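Side-chain contacts in glutathione S-transferase (Ceriporiopsis subvermispora, PDB 6J3E), which binds glutathione and, as a serine-type fungal glutathione S-transferase, probably catalyses its attack on electrophilic substrates: residues Lys81-Asp85 / Ser86-Ala90; Ala90-Asp94 / Lys95-Asp99; Tyr29-Phe33 / Lys34-Tyr38; Glu121-Val124 / Arg125-Pro129; Asp202-Tyr206 / Ala207-Ile211. All coordinates share one frame; numbering follows the deposited sequence.

Contact 1: residues Lys81-Asp85 / Ser86-Ala90; sequences KTISD and SAAIA. With EDO (1,2-ethanediol), chain D.
D85 and S86 make the turn between strand 81-84 and helix 86-96, the turn whose S86 binds glutathione, as the corresponding turn does in related transferases. D85 is the N-cap. Its CG is anti to the backbone N (chi1 -175°), which brings OD1 to the first turn of the helix, where it accepts from A87 N at 2.9 Å. The donor comes from the anti side, 24° out of the carboxylate plane, and the bond is bent. Straighter is the backbone bond from I89 N to D85 O (2.9 Å), which closes the first helical turn. S86 meets a 1,2-ethanediol here: its OG lies 2.6 Å from O2 of the diol, in a hydrogen bond whose direction is open. K26 NZ and Y206 OH also bond to that OG, while N23 and K26 hold the diol, so the small molecule, probably from the crystallisation liquor, appears to sit in part of the glutathione site. On the strand side, I89 folds back and presses CD1 tightly on I83 O (2.9 Å) while lying 3.8 Å from I83 CB. I83 CG2 meets A88 CB at 3.9 Å. The strand's inner neighbour is 73-76, where I74 touches both isoleucines; T27 of helix 22-34 packs on S86 and I89, and Y206 of helix 206-222 covers A87 and A90.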
# COMPACT_ATOMS: atom_id res chain seq x y z
N LYS A 81 -15.78 -9.75 -24.66
CA LYS A 81 -14.65 -9.88 -23.74
C LYS A 81 -15.12 -10.46 -22.41
O LYS A 81 -16.26 -10.27 -21.99
CB LYS A 81 -13.96 -8.53 -23.51
CG LYS A 81 -13.31 -7.91 -24.74
CD LYS A 81 -11.81 -8.17 -24.80
CE LYS A 81 -11.14 -7.28 -25.84
NZ LYS A 81 -9.65 -7.38 -25.78
N THR A 82 -14.21 -11.18 -21.77
CA THR A 82 -14.42 -11.68 -20.41
C THR A 82 -13.29 -11.13 -19.55
O THR A 82 -12.12 -11.27 -19.91
CB THR A 82 -14.44 -13.20 -20.39
OG1 THR A 82 -15.64 -13.65 -21.04
CG2 THR A 82 -14.43 -13.73 -18.96
N ILE A 83 -13.65 -10.51 -18.43
CA ILE A 83 -12.69 -9.89 -17.53
C ILE A 83 -12.82 -10.52 -16.15
O ILE A 83 -13.94 -10.75 -15.66
CB ILE A 83 -12.87 -8.37 -17.45
CG1 ILE A 83 -12.93 -7.78 -18.86
CG2 ILE A 83 -11.72 -7.74 -16.68
CD1 ILE A 83 -14.33 -7.55 -19.36
N SER A 84 -11.69 -10.79 -15.52
CA SER A 84 -11.65 -11.32 -14.16
C SER A 84 -10.78 -10.41 -13.30
O SER A 84 -9.97 -9.63 -13.81
CB SER A 84 -11.11 -12.74 -14.13
OG SER A 84 -9.75 -12.78 -14.53
N ASP A 85 -10.95 -10.55 -11.98
CA ASP A 85 -10.33 -9.72 -10.95
C ASP A 85 -11.03 -8.37 -10.90
O ASP A 85 -11.07 -7.65 -11.91
CB ASP A 85 -8.81 -9.54 -11.16
CG ASP A 85 -8.13 -8.79 -10.02
OD1 ASP A 85 -8.38 -7.57 -9.88
OD2 ASP A 85 -7.36 -9.41 -9.25
N SER A 86 -11.58 -8.03 -9.73
CA SER A 86 -12.45 -6.86 -9.61
C SER A 86 -11.74 -5.57 -9.99
O SER A 86 -12.38 -4.65 -10.52
CB SER A 86 -13.01 -6.75 -8.20
OG SER A 86 -12.04 -7.06 -7.22
N ALA A 87 -10.43 -5.46 -9.73
CA ALA A 87 -9.71 -4.25 -10.13
C ALA A 87 -9.65 -4.14 -11.65
O ALA A 87 -9.75 -3.04 -12.19
CB ALA A 87 -8.30 -4.22 -9.53
N ALA A 88 -9.50 -5.27 -12.35
CA ALA A 88 -9.50 -5.25 -13.81
C ALA A 88 -10.90 -5.07 -14.38
O ALA A 88 -11.04 -4.48 -15.45
CB ALA A 88 -8.87 -6.53 -14.36
N ILE A 89 -11.92 -5.59 -13.70
CA ILE A 89 -13.30 -5.31 -14.07
C ILE A 89 -13.54 -3.81 -14.04
O ILE A 89 -14.13 -3.22 -14.96
CB ILE A 89 -14.28 -6.04 -13.12
CG1 ILE A 89 -13.92 -7.52 -12.93
CG2 ILE A 89 -15.70 -5.90 -13.62
CD1 ILE A 89 -14.41 -8.40 -13.96
N ALA A 90 -13.08 -3.16 -12.97
CA ALA A 90 -13.35 -1.75 -12.80
C ALA A 90 -12.73 -0.96 -13.94
O ALA A 90 -13.37 -0.07 -14.52
CB ALA A 90 -12.83 -1.26 -11.44
C1 EDO D . -10.64 -11.32 -7.66
O1 EDO D . -10.30 -12.28 -6.65
C2 EDO D . -10.30 -9.92 -7.16
O2 EDO D . -11.40 -9.40 -6.43

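Contact 2: residues Ala90-Asp94 / Lys95-Asp99; sequences ARYLD and KTYPD
T96 grips the carbonyl of Y92 with two bonds, its backbone N standing 2.8 Å from Y92 O and its hydroxyl OG1 donating to the same oxygen at 3.1 Å. The amide comes in nearly along the C=O axis, whereas the hydroxyl is tilted 32° from the carbonyl plane. One residue on, Y97 N donates to L93 O at 3.1 Å, the last of the series before the chain leaves helical geometry at Y97. The ring of Y92 is carried over T96 because its CG is anti to the backbone N (chi1 167°). T96 OG1 therefore sits above one ring face, offset to the rim and only 3.0 Å from CE1, and T96 CB makes a CH-pi contact 4.0 Å from the ring centroid. At the far end of both tyrosines, the hydroxyls of Y92 and Y97 share D76 OD2 of strand 73-76. With alanine in place of Y92, T96 would lose the ring over it and D76 would probably be left with one tyrosine hydroxyl fewer. Y97 presents its ring edge, in plane, to L93 O, and its CD1 lies 4.3 Å from L93 CD2. D94 turns the other way, to K34 NZ and the backbone N atoms of V103 and I104. P98 CA adds a CA-H...O contact to D94 O. A threonine hydroxyl bonded to the carbonyl four residues back is a familiar helix feature; here it lies in the last turn of helix 86-96 of the thioredoxin-like domain.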
# COMPACT_ATOMS: atom_id res chain seq x y z
N ALA A 90 -13.08 -3.16 -12.97
CA ALA A 90 -13.35 -1.75 -12.80
C ALA A 90 -12.73 -0.96 -13.94
O ALA A 90 -13.37 -0.07 -14.52
CB ALA A 90 -12.83 -1.26 -11.44
N ARG A 91 -11.48 -1.29 -14.29
CA ARG A 91 -10.82 -0.55 -15.37
C ARG A 91 -11.50 -0.81 -16.69
O ARG A 91 -11.67 0.12 -17.49
CB ARG A 91 -9.34 -0.93 -15.46
CG ARG A 91 -8.55 -0.55 -14.22
CD ARG A 91 -7.09 -0.92 -14.33
NE ARG A 91 -6.29 -0.26 -13.31
CZ ARG A 91 -6.21 -0.67 -12.07
NH1 ARG A 91 -5.44 0.00 -11.21
NH2 ARG A 91 -6.88 -1.76 -11.64
N TYR A 92 -11.88 -2.06 -16.94
CA TYR A 92 -12.60 -2.37 -18.17
C TYR A 92 -13.90 -1.60 -18.23
O TYR A 92 -14.26 -1.05 -19.28
CB TYR A 92 -12.86 -3.87 -18.25
CG TYR A 92 -13.86 -4.18 -19.33
CD1 TYR A 92 -13.45 -4.39 -20.64
CD2 TYR A 92 -15.22 -4.25 -19.03
CE1 TYR A 92 -14.36 -4.67 -21.64
CE2 TYR A 92 -16.14 -4.53 -20.02
CZ TYR A 92 -15.70 -4.74 -21.32
OH TYR A 92 -16.62 -5.01 -22.29
N LEU A 93 -14.64 -1.56 -17.13
CA LEU A 93 -15.90 -0.82 -17.13
C LEU A 93 -15.67 0.67 -17.37
O LEU A 93 -16.45 1.31 -18.09
CB LEU A 93 -16.64 -1.06 -15.81
CG LEU A 93 -17.04 -2.53 -15.65
CD1 LEU A 93 -17.79 -2.73 -14.35
CD2 LEU A 93 -17.86 -2.97 -16.85
N ASP A 94 -14.61 1.25 -16.77
CA ASP A 94 -14.24 2.64 -17.05
C ASP A 94 -14.04 2.85 -18.55
O ASP A 94 -14.54 3.81 -19.13
CB ASP A 94 -12.94 3.03 -16.32
CG ASP A 94 -13.16 3.63 -14.93
OD1 ASP A 94 -14.32 3.71 -14.45
OD2 ASP A 94 -12.14 4.02 -14.30
N LYS A 95 -13.29 1.95 -19.18
CA LYS A 95 -12.80 2.16 -20.53
C LYS A 95 -13.84 1.78 -21.58
O LYS A 95 -13.84 2.33 -22.68
CB LYS A 95 -11.50 1.37 -20.72
CG LYS A 95 -11.27 0.81 -22.11
CD LYS A 95 -10.50 -0.50 -22.05
CE LYS A 95 -10.60 -1.25 -23.38
NZ LYS A 95 -10.15 -2.67 -23.24
N THR A 96 -14.75 0.88 -21.25
CA THR A 96 -15.74 0.47 -22.24
C THR A 96 -17.01 1.30 -22.17
O THR A 96 -17.69 1.46 -23.19
CB THR A 96 -16.01 -1.04 -22.06
OG1 THR A 96 -14.79 -1.75 -22.25
CG2 THR A 96 -17.04 -1.56 -23.06
N TYR A 97 -17.35 1.85 -21.00
CA TYR A 97 -18.57 2.64 -20.81
C TYR A 97 -18.18 4.01 -20.30
O TYR A 97 -18.52 4.39 -19.17
CB TYR A 97 -19.53 1.93 -19.85
CG TYR A 97 -19.91 0.59 -20.41
CD1 TYR A 97 -19.19 -0.55 -20.09
CD2 TYR A 97 -20.95 0.48 -21.30
CE1 TYR A 97 -19.53 -1.77 -20.64
CE2 TYR A 97 -21.30 -0.74 -21.84
CZ TYR A 97 -20.58 -1.86 -21.52
OH TYR A 97 -20.95 -3.06 -22.09
N PRO A 98 -17.49 4.80 -21.12
CA PRO A 98 -16.86 6.04 -20.63
C PRO A 98 -17.85 7.08 -20.19
O PRO A 98 -17.45 8.02 -19.48
CB PRO A 98 -16.05 6.52 -21.84
CG PRO A 98 -16.85 6.02 -23.00
CD PRO A 98 -17.34 4.66 -22.58
N ASP A 99 -19.11 6.97 -20.58
CA ASP A 99 -20.12 7.94 -20.16
C ASP A 99 -20.73 7.63 -18.80
O ASP A 99 -21.63 8.36 -18.37
CB ASP A 99 -21.22 8.05 -21.23
CG ASP A 99 -20.71 8.65 -22.54
OD1 ASP A 99 -19.89 9.59 -22.51
OD2 ASP A 99 -21.13 8.18 -23.62

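Contact 3: residues Tyr29-Phe33 / Lys34-Tyr38; sequences YTLNF and KGIPY
The ring of Y38 takes L31 on one face and N32 OD1 and I36 O at its edge, in plane, while F7 of the sheet meets it with its plane at about a right angle; the F33 ring stands edge-to-face with Y250. L31 CD1 lies over the Y38 face, 4.0 Å from the ring centroid and 18° off the normal, while L31 CB comes to 3.5 Å from CE1. The phenol OH donates to N32 OD1 at 2.6 Å. Amide and ring planes are 24° apart, and N32 ND2 also holds the amide by donating to the carbonyls of Y250 and V252. A chi1 of 56° swings the Y38 ring back from strand 38-42 to the helix end. Between the two lies a Schellman motif that terminates helix 22-34: I36 N bonds to L31 O at 3.1 Å, in the carbonyl plane, and G35 N makes a weak bond to N32 O. G35 is the C-prime residue, and its positive phi is one that glycine adopts readily. Inside the turn, L31 CD2 packs on I36 CB at 4.2 Å, both facing L93 of helix 86-96. K34 N donates to T30 O at 2.9 Å; the lysine's CD then runs beside T30 CG2.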
# COMPACT_ATOMS: atom_id res chain seq x y z
N TYR A 29 -20.87 -3.64 -6.43
CA TYR A 29 -20.90 -2.22 -6.14
C TYR A 29 -20.56 -1.40 -7.38
O TYR A 29 -21.27 -0.45 -7.73
CB TYR A 29 -19.94 -1.88 -4.99
CG TYR A 29 -20.52 -1.93 -3.59
CD1 TYR A 29 -21.74 -1.31 -3.29
CD2 TYR A 29 -19.84 -2.55 -2.56
CE1 TYR A 29 -22.26 -1.33 -2.00
CE2 TYR A 29 -20.35 -2.58 -1.27
CZ TYR A 29 -21.56 -1.97 -0.99
OH TYR A 29 -22.07 -2.00 0.30
N THR A 30 -19.51 -1.81 -8.10
CA THR A 30 -19.06 -1.03 -9.26
C THR A 30 -20.12 -1.00 -10.36
O THR A 30 -20.40 0.06 -10.94
CB THR A 30 -17.72 -1.57 -9.77
OG1 THR A 30 -16.78 -1.62 -8.68
CG2 THR A 30 -17.14 -0.66 -10.84
N LEU A 31 -20.75 -2.15 -10.65
CA LEU A 31 -21.80 -2.17 -11.67
C LEU A 31 -23.04 -1.39 -11.23
O LEU A 31 -23.70 -0.77 -12.07
CB LEU A 31 -22.16 -3.62 -12.02
CG LEU A 31 -21.11 -4.46 -12.75
CD1 LEU A 31 -21.44 -5.92 -12.60
CD2 LEU A 31 -21.04 -4.10 -14.22
N ASN A 32 -23.36 -1.40 -9.93
CA ASN A 32 -24.49 -0.62 -9.42
C ASN A 32 -24.19 0.88 -9.48
O ASN A 32 -25.06 1.68 -9.85
CB ASN A 32 -24.83 -1.05 -7.99
CG ASN A 32 -25.44 -2.45 -7.93
OD1 ASN A 32 -25.73 -3.06 -8.96
ND2 ASN A 32 -25.65 -2.95 -6.71
N PHE A 33 -22.98 1.29 -9.11
CA PHE A 33 -22.64 2.71 -9.08
C PHE A 33 -22.46 3.26 -10.48
O PHE A 33 -22.80 4.42 -10.74
CB PHE A 33 -21.38 2.94 -8.26
CG PHE A 33 -20.82 4.33 -8.36
CD1 PHE A 33 -21.31 5.36 -7.56
CD2 PHE A 33 -19.80 4.61 -9.26
CE1 PHE A 33 -20.79 6.64 -7.64
CE2 PHE A 33 -19.28 5.88 -9.36
CZ PHE A 33 -19.78 6.90 -8.54
N LYS A 34 -21.90 2.46 -11.39
CA LYS A 34 -21.80 2.90 -12.78
C LYS A 34 -23.15 2.86 -13.49
O LYS A 34 -23.32 3.53 -14.51
CB LYS A 34 -20.79 2.05 -13.55
CG LYS A 34 -19.34 2.45 -13.31
CD LYS A 34 -18.41 1.59 -14.15
CE LYS A 34 -17.01 2.17 -14.17
NZ LYS A 34 -16.92 3.46 -14.92
N GLY A 35 -24.10 2.09 -12.97
CA GLY A 35 -25.42 2.02 -13.55
C GLY A 35 -25.55 1.09 -14.73
O GLY A 35 -26.46 1.28 -15.54
N ILE A 36 -24.67 0.09 -14.85
CA ILE A 36 -24.68 -0.83 -15.98
C ILE A 36 -25.59 -2.01 -15.65
O ILE A 36 -25.48 -2.61 -14.57
CB ILE A 36 -23.26 -1.29 -16.34
CG1 ILE A 36 -22.36 -0.07 -16.52
CG2 ILE A 36 -23.27 -2.13 -17.61
CD1 ILE A 36 -20.88 -0.39 -16.67
N PRO A 37 -26.52 -2.37 -16.53
CA PRO A 37 -27.37 -3.54 -16.27
C PRO A 37 -26.57 -4.81 -16.41
O PRO A 37 -25.66 -4.91 -17.25
CB PRO A 37 -28.44 -3.45 -17.36
CG PRO A 37 -27.74 -2.73 -18.47
CD PRO A 37 -26.87 -1.71 -17.80
N TYR A 38 -26.92 -5.80 -15.59
CA TYR A 38 -26.25 -7.08 -15.68
C TYR A 38 -27.17 -8.16 -15.16
O TYR A 38 -28.15 -7.89 -14.46
CB TYR A 38 -24.95 -7.09 -14.88
CG TYR A 38 -25.16 -6.72 -13.44
CD1 TYR A 38 -25.18 -5.39 -13.04
CD2 TYR A 38 -25.35 -7.69 -12.47
CE1 TYR A 38 -25.37 -5.04 -11.74
CE2 TYR A 38 -25.53 -7.35 -11.16
CZ TYR A 38 -25.54 -6.02 -10.80
OH TYR A 38 -25.72 -5.65 -9.50

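Contact 4: residues Glu121-Val124 / Arg125-Pro129; sequences EAIV and RALAP
I123 and L127 form the close-packed side of this stretch of helix 109-136. Their side chains lie next to each other and point the same way, with I123 CG2 3.7 Å from L127 CD1 and 3.9 Å from L127 CG. Between their backbones, L127 N donates to I123 O at 3.0 Å, nearly in line with the carbonyl. A126 CB rests 3.3 Å from the same oxygen. Other helices cover the apolar surface: F182, I185 and I178 of helix 169-189 reach I123, A126 and L127, and W214 and W217 of helix 206-222 pack on L127, W214 touching V124 as well. The charged side is looser. E121, bent at chi2 (-43°), and R125, bent at chi3 (63°), lean toward each other, but the nearest atoms of the two groups are modelled too close together, so the details of their pairing are doubtful. R125 is exposed, whereas E121 also packs on F117 at the contact with the second subunit. The helix itself is irregular, with a wider pi-type turn at 121-124, a kink where the N atoms of A126 and P129 lack a bond to the turn before, and only a weak bond from A128 N to V124 O (3.3 Å). As a proline, P129 has no N-H to give. The chemistry thus differs from side to side: apolar branches are buried against helices 169-189 and 206-222, while beside the subunit interface the opposite charges of E121 and R125 probably attract, though their exact pairing remains uncertain.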
# COMPACT_ATOMS: atom_id res chain seq x y z
N GLU A 121 -2.45 -5.88 2.42
CA GLU A 121 -1.54 -6.06 3.54
C GLU A 121 -2.19 -5.64 4.86
O GLU A 121 -2.02 -6.33 5.86
CB GLU A 121 -0.25 -5.27 3.32
CG GLU A 121 0.75 -6.04 2.49
CD GLU A 121 0.83 -7.49 2.90
OE1 GLU A 121 1.19 -7.76 4.07
OE2 GLU A 121 0.53 -8.36 2.06
N ALA A 122 -2.93 -4.53 4.87
CA ALA A 122 -3.45 -4.03 6.14
C ALA A 122 -4.72 -4.74 6.60
O ALA A 122 -4.92 -4.91 7.81
CB ALA A 122 -3.72 -2.53 6.06
N ILE A 123 -5.59 -5.16 5.69
CA ILE A 123 -6.93 -5.62 6.03
C ILE A 123 -7.08 -7.12 5.78
O ILE A 123 -7.38 -7.88 6.71
CB ILE A 123 -8.01 -4.83 5.25
CG1 ILE A 123 -7.93 -3.33 5.56
CG2 ILE A 123 -9.38 -5.37 5.52
CD1 ILE A 123 -7.64 -3.03 7.01
N VAL A 124 -6.86 -7.56 4.55
CA VAL A 124 -7.40 -8.83 4.08
C VAL A 124 -6.87 -9.98 4.92
O VAL A 124 -7.63 -10.88 5.31
CB VAL A 124 -7.09 -9.03 2.59
CG1 VAL A 124 -7.32 -10.49 2.18
CG2 VAL A 124 -7.95 -8.11 1.76
N ARG A 125 -5.57 -9.98 5.22
CA ARG A 125 -5.02 -11.07 6.02
C ARG A 125 -5.42 -10.96 7.49
O ARG A 125 -5.44 -11.98 8.18
CB ARG A 125 -3.51 -11.11 5.90
CG ARG A 125 -3.04 -10.77 4.51
CD ARG A 125 -1.66 -10.16 4.58
NE ARG A 125 -0.68 -11.11 5.10
CZ ARG A 125 0.54 -10.76 5.50
NH1 ARG A 125 1.38 -11.67 5.97
NH2 ARG A 125 0.91 -9.49 5.43
N ALA A 126 -5.74 -9.76 7.98
CA ALA A 126 -6.24 -9.62 9.34
C ALA A 126 -7.65 -10.19 9.46
O ALA A 126 -7.98 -10.80 10.48
CB ALA A 126 -6.21 -8.16 9.77
N LEU A 127 -8.48 -10.02 8.43
CA LEU A 127 -9.83 -10.55 8.50
C LEU A 127 -9.85 -12.07 8.49
O LEU A 127 -10.67 -12.67 9.19
CB LEU A 127 -10.67 -10.03 7.34
CG LEU A 127 -10.87 -8.52 7.34
CD1 LEU A 127 -11.73 -8.12 6.15
CD2 LEU A 127 -11.56 -8.13 8.59
N ALA A 128 -8.94 -12.70 7.75
CA ALA A 128 -9.06 -14.11 7.39
C ALA A 128 -9.34 -15.04 8.57
O ALA A 128 -10.28 -15.86 8.47
CB ALA A 128 -7.80 -14.54 6.63
N PRO A 129 -8.63 -14.97 9.70
CA PRO A 129 -8.88 -15.97 10.76
C PRO A 129 -10.28 -15.92 11.33
O PRO A 129 -10.78 -16.95 11.80
CB PRO A 129 -7.81 -15.65 11.82
CG PRO A 129 -7.29 -14.37 11.49
CD PRO A 129 -7.47 -14.13 10.03

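Contact 5: residues Asp202-Tyr206 / Ala207-Ile211; sequences DKVSY and ADITI
D208 leans back over the residue that caps its own helix, S205. Its CB lies 3.5 Å from S205 O, and with CG beside the backbone N (chi1 -45°) the carboxylate is carried to the start of the helix, CG 3.4 Å from S205 OG. OD1 accepts from F199 N in the preceding loop. OD2 takes S205 N at 2.6 Å, on its anti side and 27° out of the carboxylate plane. A water donates to OD2 at 2.5 Å and also to K203 O, and it bonds to S205 OG. With asparagine in place of D208, the negative charge would be lost and S205 N, F199 N and the water would probably be held less firmly. Further along, Y206 O receives T210 N (2.8 Å) and T210 OG1 (2.9 Å) from opposite faces of its plane, and the threonine hydroxyl lies over the Y206 ring, 3.3 Å from CE2. V204 CG1 and I209 CG1 meet loosely at 4.3 Å across the cap. This is one half of a capping box, the N3 aspartate to the N-cap amide, with a hydrophobic staple between V204 (N') and I209 (N4), as in the N-capping motif known at this helix in related transferases.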
# COMPACT_ATOMS: atom_id res chain seq x y z
N ASP A 202 -14.37 14.39 -2.66
CA ASP A 202 -15.78 14.54 -2.96
C ASP A 202 -16.31 13.51 -3.96
O ASP A 202 -17.52 13.28 -3.98
CB ASP A 202 -16.03 15.95 -3.51
CG ASP A 202 -14.98 16.36 -4.53
OD1 ASP A 202 -13.99 15.60 -4.69
OD2 ASP A 202 -15.12 17.43 -5.16
N LYS A 203 -15.45 12.88 -4.76
CA LYS A 203 -15.88 11.93 -5.77
C LYS A 203 -15.59 10.50 -5.34
O LYS A 203 -14.57 10.22 -4.71
CB LYS A 203 -15.16 12.22 -7.10
CG LYS A 203 -15.37 13.63 -7.62
CD LYS A 203 -14.06 14.29 -8.04
CE LYS A 203 -13.29 13.45 -9.07
NZ LYS A 203 -11.98 14.09 -9.42
N VAL A 204 -16.50 9.59 -5.69
CA VAL A 204 -16.30 8.16 -5.45
C VAL A 204 -15.23 7.62 -6.38
O VAL A 204 -15.15 7.98 -7.56
CB VAL A 204 -17.63 7.42 -5.64
CG1 VAL A 204 -17.38 5.94 -5.91
CG2 VAL A 204 -18.49 7.61 -4.44
N SER A 205 -14.39 6.74 -5.85
CA SER A 205 -13.34 6.08 -6.61
C SER A 205 -13.40 4.59 -6.33
O SER A 205 -14.09 4.15 -5.40
CB SER A 205 -11.97 6.64 -6.24
OG SER A 205 -11.80 6.55 -4.84
N TYR A 206 -12.66 3.81 -7.11
CA TYR A 206 -12.63 2.36 -6.85
C TYR A 206 -12.04 2.05 -5.49
O TYR A 206 -12.34 1.00 -4.92
CB TYR A 206 -11.87 1.60 -7.95
CG TYR A 206 -11.77 0.08 -7.72
CD1 TYR A 206 -12.87 -0.76 -7.92
CD2 TYR A 206 -10.58 -0.50 -7.32
CE1 TYR A 206 -12.77 -2.15 -7.71
CE2 TYR A 206 -10.48 -1.90 -7.09
CZ TYR A 206 -11.57 -2.70 -7.29
OH TYR A 206 -11.46 -4.06 -7.05
N ALA A 207 -11.24 2.97 -4.92
CA ALA A 207 -10.65 2.70 -3.61
C ALA A 207 -11.71 2.68 -2.52
O ALA A 207 -11.64 1.88 -1.58
CB ALA A 207 -9.55 3.72 -3.29
N ASP A 208 -12.69 3.58 -2.63
CA ASP A 208 -13.85 3.57 -1.75
C ASP A 208 -14.65 2.29 -1.93
O ASP A 208 -15.12 1.71 -0.95
CB ASP A 208 -14.75 4.78 -2.05
CG ASP A 208 -13.97 6.06 -2.21
OD1 ASP A 208 -13.12 6.38 -1.33
OD2 ASP A 208 -14.19 6.76 -3.22
N ILE A 209 -14.84 1.88 -3.18
CA ILE A 209 -15.61 0.67 -3.46
C ILE A 209 -14.92 -0.53 -2.85
O ILE A 209 -15.56 -1.43 -2.30
CB ILE A 209 -15.82 0.52 -4.98
CG1 ILE A 209 -16.62 1.70 -5.51
CG2 ILE A 209 -16.50 -0.80 -5.32
CD1 ILE A 209 -16.74 1.75 -7.01
N THR A 210 -13.58 -0.53 -2.89
CA THR A 210 -12.81 -1.63 -2.31
C THR A 210 -13.14 -1.80 -0.84
O THR A 210 -13.31 -2.93 -0.35
CB THR A 210 -11.32 -1.37 -2.49
OG1 THR A 210 -11.00 -1.36 -3.89
CG2 THR A 210 -10.51 -2.45 -1.80
N ILE A 211 -13.23 -0.70 -0.10
CA ILE A 211 -13.43 -0.79 1.34
C ILE A 211 -14.83 -1.31 1.64
O ILE A 211 -15.01 -2.24 2.43
CB ILE A 211 -13.15 0.58 1.99
CG1 ILE A 211 -11.70 0.99 1.70
CG2 ILE A 211 -13.38 0.52 3.47
CD1 ILE A 211 -11.34 2.37 2.14
O HOH W 1 -12.70 8.73 -3.82

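Contacts 3, 1 and 2 follow one another in the thioredoxin-like N-terminal domain, and contacts 4 and 5 come later, in the helical C-terminal domain. Contacts 1 and 2 share A90 and begin and end helix 86-96, their centres about 10 Å apart. Contact 3, ending helix 22-34, joins contact 2 through the K34-D94 salt bridge and L31 against L93. Contact 5 starts helix 206-222 and links the domains: Y206 reaches S86, and I209 touches Y29 and T30. Contact 4 lies farthest from contact 2, about 29 Å between centres, and about 7 Å from contact 5 at the nearest atoms; like R91 of contact 2, it meets the second subunit. The glutathione site thus borders helix ends from both domains.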